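Ornithine cyclodeaminase (Methanococcus maripaludis S2, PDB 3C2Q) catalyses the NAD(+)-dependent conversion of L-ornithine to L-proline with release of ammonia. Local coordinates at residues Lys157-Tyr163 with Leu338-Glu342; Glu179-Thr185 with His203-Ala207. All blocks are in the same frame, centred on the assembly; numbering follows the deposited sequence.

Both interactions join helices of one Rossmann-type region, and together they illustrate how a parallel sheet is flanked by helices that pack on one another as well as on the strands. Interaction 1 ties the end of helix 152-160 to the end of helix 327-342; interaction 2, nested inside the loop that interaction 1 closes, joins helix 171-183 to helix 203-214. Their centres lie 25 Å apart and their nearest atoms about 11 Å, so they do not touch. Interaction 2 comes closer to residues that probably bind NAD(+): the H204 side chain is about 5 Å from that of N171, whereas the M158 side chain is about 9 Å from that of V327.

Interaction 1: residues Lys157-Tyr163 with Leu338-Glu342; sequences KMVELGY and LERLE
Y163 and E342 supply the polar part of this contact, in which two helix ends are joined by one hydrogen bond beside an apolar cluster. Y163 OH donates to E342 OE2 at 2.7 Å, reaching the oxygen from above the carboxylate plane, 48° out of it. A salt bridge from R127 engages E342 OE1, so each carboxylate oxygen has its own partner; R127 also makes a cation-pi contact with the Y163 ring. A methyl of L161 lies against the same carboxylate, CD2 being 4.0 Å from E342 OE1.

The apolar part centres on L338. Its CD1 stands over the middle of one face of the Y163 ring, 4.2 Å from the centroid, a CH-pi contact, while CD2 lies 3.8 Å from Y163 CE1. CG anti to the carbonyl carbon (chi1 -65°) carries both methyls to the ring, and L338 slides past the tyrosine in the opposite direction. The extended selenomethionine M158 crosses L338 at about a right angle, its CG 3.8 Å from L338 CD1.

Backbone geometry sets the tyrosine in place. G162, at positive phi, closes helix 152-160 in a Schellman motif, with Y163 N bonded to M158 O at 3.0 Å.

Around this pair, M158 packs further along helix 327-342 on L331, L334 and L335, while Y163 and L338 both lean on helix 112-133, through H124 and through A120 and M123, making a three-helix junction.

Interaction 2: residues Glu179-Thr185 with His203-Ala207; sequences ESALYGT and HHIYA
The Y183 and H203 rings form an offset stack, with centroids 4.8 Å apart and planes inclined by 29°. Over a face of the imidazole also lies Y183 CB, 3.8 Å from its centroid, while T185 sits at the edge. H203 CD2 in turn lies over a face of the tyrosine ring, L182 CB covers the opposite face toward its rim, and A207 N stands at the edge. The phenol end of Y183 reaches the next helix, with OH 3.3 Å from Y206 CB.

That imidazole edge begins a relay of hydrogen bonds. H203 ND1 donates to T185 OG1 at 2.8 Å, almost exactly in the ring plane, and T185 OG1 itself donates to E179 OE2 at 2.6 Å, on the anti side and tilted out of the carboxylate plane. The threonine's chi1 of 60° puts OG1 between its backbone N and carbonyl carbon, where it serves both partners. E179, extended with CG anti to its N, runs across the start of helix 203-214: CG meets H203 CB at 3.6 Å and OE1 lies beside H204 CB. A water accepts from H204 N and weakly donates to E179 OE2. One turn on from H203, A207 CB packs against E179 and L182.

G188 N also bonds E179 OE2, and H176 ND1 and L187 N bond OE1; H204 NE2 pairs with T175, and its ring stacks on H176. Were E179 replaced by an alanine, the T185 hydroxyl, H176 ND1 and the L187 and G188 amides would probably lose their partner, and a gap would open beside H203 CB. A buried carboxylate so richly supplied with donors is likely to stay ionised, joining the 179-183 and 203-207 segments, whose axes cross at 96°, to the hairpin that follows the first.

Interaction 1: residues Lys157-Tyr163 with Leu338-Glu342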
# COMPACT_ATOMS: atom_id res chain seq x y z
N LYS B 157 -28.50 -7.57 2.77
CA LYS B 157 -29.47 -6.93 3.64
C LYS B 157 -29.84 -5.48 3.26
O LYS B 157 -31.02 -5.09 3.31
CB LYS B 157 -29.03 -7.04 5.10
CG LYS B 157 -30.04 -6.51 6.13
CD LYS B 157 -31.36 -7.25 6.08
CE LYS B 157 -31.20 -8.65 6.63
NZ LYS B 157 -32.56 -9.25 6.90
N MSE B 158 -28.85 -4.68 2.85
CA MSE B 158 -29.13 -3.32 2.37
C MSE B 158 -30.02 -3.35 1.14
O MSE B 158 -30.91 -2.51 1.01
CB MSE B 158 -27.84 -2.53 2.10
CG MSE B 158 -27.01 -2.32 3.35
SE MSE B 158 -25.19 -1.64 2.87
CE MSE B 158 -24.32 -2.06 4.58
N VAL B 159 -29.77 -4.29 0.23
CA VAL B 159 -30.64 -4.50 -0.94
C VAL B 159 -32.07 -4.87 -0.48
O VAL B 159 -33.04 -4.23 -0.89
CB VAL B 159 -30.09 -5.59 -1.88
CG1 VAL B 159 -31.00 -5.78 -3.08
CG2 VAL B 159 -28.65 -5.23 -2.40
N GLU B 160 -32.15 -5.86 0.41
CA GLU B 160 -33.42 -6.31 0.99
C GLU B 160 -34.19 -5.15 1.62
O GLU B 160 -35.41 -5.02 1.40
CB GLU B 160 -33.14 -7.44 2.00
CG GLU B 160 -34.38 -8.03 2.66
CD GLU B 160 -34.09 -9.16 3.63
OE1 GLU B 160 -32.89 -9.51 3.90
OE2 GLU B 160 -35.10 -9.74 4.12
N LEU B 161 -33.49 -4.27 2.33
CA LEU B 161 -34.12 -3.15 3.04
C LEU B 161 -34.45 -1.92 2.17
O LEU B 161 -34.94 -0.92 2.68
CB LEU B 161 -33.28 -2.71 4.25
CG LEU B 161 -33.13 -3.65 5.46
CD1 LEU B 161 -32.04 -3.14 6.40
CD2 LEU B 161 -34.45 -3.80 6.23
N GLY B 162 -34.15 -2.01 0.87
CA GLY B 162 -34.52 -0.97 -0.07
C GLY B 162 -33.55 0.18 -0.23
O GLY B 162 -33.90 1.17 -0.88
N TYR B 163 -32.34 0.06 0.32
CA TYR B 163 -31.33 1.13 0.17
C TYR B 163 -30.67 1.21 -1.21
O TYR B 163 -30.13 2.25 -1.58
CB TYR B 163 -30.22 1.02 1.23
CG TYR B 163 -30.67 1.33 2.62
CD1 TYR B 163 -30.73 2.64 3.09
CD2 TYR B 163 -31.06 0.31 3.47
CE1 TYR B 163 -31.18 2.92 4.38
CE2 TYR B 163 -31.49 0.58 4.77
CZ TYR B 163 -31.55 1.87 5.21
OH TYR B 163 -31.98 2.09 6.51
N LEU B 338 -27.36 1.71 9.94
CA LEU B 338 -28.62 1.82 9.19
C LEU B 338 -29.79 1.21 10.02
O LEU B 338 -30.85 1.82 10.12
CB LEU B 338 -28.50 1.12 7.82
CG LEU B 338 -27.51 1.70 6.79
CD1 LEU B 338 -27.32 0.74 5.59
CD2 LEU B 338 -27.98 3.07 6.35
N GLU B 339 -29.57 0.04 10.62
CA GLU B 339 -30.58 -0.57 11.50
C GLU B 339 -30.91 0.30 12.72
O GLU B 339 -32.08 0.43 13.10
CB GLU B 339 -30.18 -1.99 11.88
CG GLU B 339 -30.14 -2.92 10.67
CD GLU B 339 -29.53 -4.28 10.96
OE1 GLU B 339 -28.58 -4.35 11.78
OE2 GLU B 339 -29.96 -5.28 10.36
N ARG B 340 -29.89 0.94 13.30
CA ARG B 340 -30.07 1.91 14.40
C ARG B 340 -30.98 3.08 13.99
O ARG B 340 -31.92 3.43 14.73
CB ARG B 340 -28.72 2.44 14.91
CG ARG B 340 -28.78 3.19 16.26
CD ARG B 340 -27.45 3.91 16.61
NE ARG B 340 -27.16 5.01 15.69
CZ ARG B 340 -27.72 6.23 15.74
NH1 ARG B 340 -28.60 6.53 16.69
NH2 ARG B 340 -27.40 7.14 14.85
N LEU B 341 -30.69 3.69 12.84
CA LEU B 341 -31.51 4.78 12.28
C LEU B 341 -32.95 4.37 11.98
O LEU B 341 -33.87 5.16 12.20
CB LEU B 341 -30.88 5.37 11.01
CG LEU B 341 -29.54 6.07 11.13
CD1 LEU B 341 -29.01 6.48 9.73
CD2 LEU B 341 -29.63 7.27 12.06
N GLU B 342 -33.15 3.16 11.46
CA GLU B 342 -34.49 2.67 11.14
C GLU B 342 -35.34 2.49 12.41
O GLU B 342 -36.56 2.68 12.38
CB GLU B 342 -34.41 1.36 10.35
CG GLU B 342 -35.40 1.28 9.18
CD GLU B 342 -34.88 0.43 7.99
OE1 GLU B 342 -35.72 -0.18 7.28
OE2 GLU B 342 -33.64 0.37 7.77

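Interaction 2: residues Glu179-Thr185 with His203-Ala207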
# COMPACT_ATOMS: atom_id res chain seq x y z
N GLU B 179 -21.65 -18.64 -4.93
CA GLU B 179 -20.87 -19.63 -4.20
C GLU B 179 -21.19 -19.64 -2.72
O GLU B 179 -21.32 -20.73 -2.11
CB GLU B 179 -19.35 -19.42 -4.36
CG GLU B 179 -18.52 -20.55 -3.81
CD GLU B 179 -17.05 -20.18 -3.60
OE1 GLU B 179 -16.55 -19.20 -4.22
OE2 GLU B 179 -16.37 -20.86 -2.79
N SER B 180 -21.27 -18.45 -2.12
CA SER B 180 -21.49 -18.41 -0.68
C SER B 180 -22.94 -18.79 -0.37
O SER B 180 -23.19 -19.45 0.63
CB SER B 180 -21.07 -17.06 -0.04
OG SER B 180 -21.89 -16.02 -0.53
N ALA B 181 -23.87 -18.42 -1.24
CA ALA B 181 -25.28 -18.82 -1.06
C ALA B 181 -25.45 -20.33 -1.15
O ALA B 181 -26.12 -20.93 -0.29
CB ALA B 181 -26.18 -18.10 -2.06
N LEU B 182 -24.84 -20.96 -2.14
CA LEU B 182 -24.99 -22.41 -2.35
C LEU B 182 -24.19 -23.22 -1.39
O LEU B 182 -24.66 -24.25 -0.89
CB LEU B 182 -24.60 -22.81 -3.78
CG LEU B 182 -25.46 -22.22 -4.89
CD1 LEU B 182 -24.90 -22.70 -6.24
CD2 LEU B 182 -26.90 -22.63 -4.75
N TYR B 183 -22.93 -22.81 -1.14
CA TYR B 183 -21.99 -23.63 -0.39
C TYR B 183 -21.44 -23.07 0.92
O TYR B 183 -20.69 -23.76 1.62
CB TYR B 183 -20.83 -24.04 -1.30
CG TYR B 183 -21.33 -24.65 -2.59
CD1 TYR B 183 -21.99 -25.89 -2.58
CD2 TYR B 183 -21.19 -23.98 -3.80
CE1 TYR B 183 -22.48 -26.43 -3.74
CE2 TYR B 183 -21.69 -24.52 -4.97
CZ TYR B 183 -22.32 -25.74 -4.94
OH TYR B 183 -22.81 -26.28 -6.10
N GLY B 184 -21.74 -21.82 1.23
CA GLY B 184 -21.22 -21.22 2.46
C GLY B 184 -19.76 -20.72 2.37
O GLY B 184 -19.17 -20.33 3.41
N THR B 185 -19.19 -20.73 1.15
CA THR B 185 -17.78 -20.31 0.95
C THR B 185 -17.59 -19.22 -0.13
O THR B 185 -18.46 -18.99 -0.97
CB THR B 185 -16.89 -21.51 0.51
OG1 THR B 185 -17.38 -22.03 -0.73
CG2 THR B 185 -16.88 -22.62 1.53
N HIS B 203 -15.95 -25.17 -5.19
CA HIS B 203 -17.27 -24.55 -5.05
C HIS B 203 -17.54 -23.46 -6.07
O HIS B 203 -18.66 -23.27 -6.50
CB HIS B 203 -17.50 -24.02 -3.62
CG HIS B 203 -17.50 -25.09 -2.57
ND1 HIS B 203 -17.52 -24.80 -1.22
CD2 HIS B 203 -17.54 -26.45 -2.66
CE1 HIS B 203 -17.51 -25.93 -0.53
NE2 HIS B 203 -17.53 -26.94 -1.38
N HIS B 204 -16.52 -22.68 -6.40
CA HIS B 204 -16.70 -21.59 -7.34
C HIS B 204 -17.17 -22.07 -8.74
O HIS B 204 -18.18 -21.57 -9.27
CB HIS B 204 -15.42 -20.74 -7.44
CG HIS B 204 -15.63 -19.51 -8.23
ND1 HIS B 204 -14.68 -18.99 -9.08
CD2 HIS B 204 -16.71 -18.69 -8.32
CE1 HIS B 204 -15.16 -17.91 -9.66
NE2 HIS B 204 -16.39 -17.70 -9.22
N ILE B 205 -16.46 -23.04 -9.32
CA ILE B 205 -16.94 -23.65 -10.60
C ILE B 205 -18.28 -24.37 -10.44
O ILE B 205 -19.12 -24.30 -11.36
CB ILE B 205 -15.85 -24.55 -11.28
CG1 ILE B 205 -16.23 -24.95 -12.72
CG2 ILE B 205 -15.47 -25.76 -10.43
CD1 ILE B 205 -16.51 -23.79 -13.67
N TYR B 206 -18.53 -25.02 -9.29
CA TYR B 206 -19.86 -25.62 -9.07
C TYR B 206 -20.92 -24.54 -9.12
O TYR B 206 -22.00 -24.76 -9.67
CB TYR B 206 -19.98 -26.36 -7.75
CG TYR B 206 -19.17 -27.60 -7.58
CD1 TYR B 206 -18.68 -28.32 -8.68
CD2 TYR B 206 -18.95 -28.10 -6.31
CE1 TYR B 206 -17.95 -29.44 -8.51
CE2 TYR B 206 -18.22 -29.26 -6.11
CZ TYR B 206 -17.73 -29.93 -7.21
OH TYR B 206 -16.99 -31.06 -7.00
N ALA B 207 -20.63 -23.36 -8.55
CA ALA B 207 -21.62 -22.28 -8.56
C ALA B 207 -21.89 -21.73 -9.97
O ALA B 207 -23.04 -21.46 -10.35
CB ALA B 207 -21.21 -21.12 -7.58
O HOH W 1 -14.21 -22.22 -4.71